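Side-chain contact in N-terminal domain of PorA (28-171) (Porphyromonas gingivalis ATCC 33277, PDB 6KJK), which is a cargo protein of the type IX secretion system that impacts its PorXY-SigP signaling, this domain being its N-terminal part: residues Gly38-Gln43 and Phe109-Phe114. Numbering follows the deposited sequence.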
# COMPACT_ATOMS: atom_id res chain seq x y z
N GLY A 38 3.20 -0.15 -6.58
CA GLY A 38 2.72 -1.29 -7.32
C GLY A 38 1.59 -0.86 -8.21
O GLY A 38 1.38 0.33 -8.48
N MET A 39 0.86 -1.85 -8.72
CA MET A 39 -0.26 -1.64 -9.62
C MET A 39 -1.37 -2.59 -9.22
O MET A 39 -1.10 -3.76 -8.88
CB MET A 39 0.12 -2.00 -11.08
CG MET A 39 1.23 -1.16 -11.68
SD MET A 39 0.71 0.52 -12.11
CE MET A 39 -0.84 0.17 -12.82
N VAL A 40 -2.62 -2.14 -9.26
CA VAL A 40 -3.78 -3.02 -9.12
C VAL A 40 -4.33 -3.26 -10.51
O VAL A 40 -4.66 -2.31 -11.24
CB VAL A 40 -4.83 -2.39 -8.20
CG1 VAL A 40 -6.02 -3.32 -8.11
CG2 VAL A 40 -4.24 -2.15 -6.83
N ILE A 41 -4.45 -4.54 -10.89
CA ILE A 41 -4.82 -4.92 -12.25
C ILE A 41 -6.08 -5.75 -12.21
O ILE A 41 -6.17 -6.69 -11.42
CB ILE A 41 -3.68 -5.70 -12.92
CG1 ILE A 41 -2.45 -4.80 -13.03
CG2 ILE A 41 -4.08 -6.24 -14.32
CD1 ILE A 41 -1.17 -5.52 -13.25
N ASN A 42 -7.05 -5.43 -13.05
CA ASN A 42 -8.23 -6.26 -13.22
C ASN A 42 -8.03 -7.05 -14.51
O ASN A 42 -7.98 -6.45 -15.59
CB ASN A 42 -9.47 -5.37 -13.32
CG ASN A 42 -10.69 -6.12 -13.81
OD1 ASN A 42 -10.79 -7.34 -13.64
ND2 ASN A 42 -11.63 -5.39 -14.42
N GLN A 43 -7.94 -8.37 -14.40
CA GLN A 43 -7.64 -9.22 -15.55
C GLN A 43 -8.88 -9.61 -16.35
O GLN A 43 -8.75 -10.25 -17.40
CB GLN A 43 -6.90 -10.48 -15.09
CG GLN A 43 -5.58 -10.15 -14.45
CD GLN A 43 -4.94 -11.36 -13.80
OE1 GLN A 43 -5.62 -12.31 -13.40
NE2 GLN A 43 -3.64 -11.35 -13.73
N PHE A 109 1.95 -2.64 7.18
CA PHE A 109 0.64 -2.25 6.70
C PHE A 109 0.05 -3.40 5.91
O PHE A 109 0.79 -4.21 5.33
CB PHE A 109 0.74 -1.03 5.78
CG PHE A 109 1.30 0.19 6.49
CD1 PHE A 109 2.67 0.42 6.56
CD2 PHE A 109 0.45 1.11 7.10
CE1 PHE A 109 3.15 1.55 7.19
CE2 PHE A 109 0.94 2.22 7.71
CZ PHE A 109 2.28 2.46 7.76
N THR A 110 -1.26 -3.44 5.85
CA THR A 110 -1.95 -4.32 4.91
C THR A 110 -2.83 -3.45 4.04
O THR A 110 -3.51 -2.57 4.55
CB THR A 110 -2.76 -5.39 5.64
OG1 THR A 110 -1.88 -6.19 6.44
CG2 THR A 110 -3.51 -6.30 4.65
N PHE A 111 -2.79 -3.69 2.74
CA PHE A 111 -3.65 -3.01 1.78
C PHE A 111 -4.53 -4.08 1.15
O PHE A 111 -4.01 -5.11 0.66
CB PHE A 111 -2.82 -2.32 0.70
CG PHE A 111 -3.66 -1.78 -0.43
CD1 PHE A 111 -4.25 -0.52 -0.35
CD2 PHE A 111 -3.88 -2.55 -1.55
CE1 PHE A 111 -5.02 -0.03 -1.41
CE2 PHE A 111 -4.66 -2.09 -2.61
CZ PHE A 111 -5.21 -0.83 -2.53
N SER A 112 -5.83 -3.82 1.06
CA SER A 112 -6.71 -4.67 0.28
C SER A 112 -7.58 -3.86 -0.64
O SER A 112 -8.01 -2.74 -0.32
CB SER A 112 -7.64 -5.52 1.17
OG SER A 112 -6.89 -6.41 1.98
N CYS A 113 -7.90 -4.48 -1.75
CA CYS A 113 -8.87 -3.98 -2.72
C CYS A 113 -10.21 -4.64 -2.42
O CYS A 113 -10.28 -5.86 -2.28
CB CYS A 113 -8.38 -4.41 -4.11
SG CYS A 113 -9.08 -3.63 -5.54
N PHE A 114 -11.27 -3.84 -2.32
CA PHE A 114 -12.59 -4.38 -2.09
C PHE A 114 -13.50 -3.98 -3.24
O PHE A 114 -13.31 -2.90 -3.84
CB PHE A 114 -13.20 -3.75 -0.84
CG PHE A 114 -12.54 -4.18 0.44
CD1 PHE A 114 -11.39 -3.54 0.91
CD2 PHE A 114 -13.09 -5.21 1.19
CE1 PHE A 114 -10.81 -3.93 2.11
CE2 PHE A 114 -12.50 -5.59 2.39
CZ PHE A 114 -11.36 -4.95 2.83
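Val40 reaches across to Phe111 and Cys113 with one methyl for each. Its CG2 comes up obliquely to the far end of the phenyl ring, 4.2 Å from Phe111 CE2, while CG1 lies 4.0 Å from Cys113 SG. The valine sets CG1 anti to its backbone N (chi1 179°), so that CG1 goes to Cys113 and CG2 to Phe111, residues two apart on the opposing strand. On that side Phe111 likewise has CG anti to N (chi1 172°), which brings the ring within reach of Val40 CG2. Cys113 was modelled in two conformers; the sulfur contact is measured in one and is to that extent doubtful. The disulfide of this domain joins Cys68 to Cys72 instead. Contact is modest, 97 Å² in all, and purely apolar. The Val40 and Cys113 CA atoms are 8.2 Å apart, too far for strand pairing: these are strands of two separate sheets packed face to face, a beta-sandwich, and the three side chains meet in its buried interior. Leu92 touches both Val40 and Phe111, Val5 packs on Val40, and Val50 on Cys113. With the next residue the strand turns its other face: Ile41 packs on Val6 and Lys8 of its own sheet. Asn42 then ends strand 31-42. Its OD1 accepts from Ser44 N, an Asx turn that starts the loop, and its ND2 is hydrogen-bonded to Thr46 O and to Val85 O, the latter on strand 83-85 at the border of the opposite sheet.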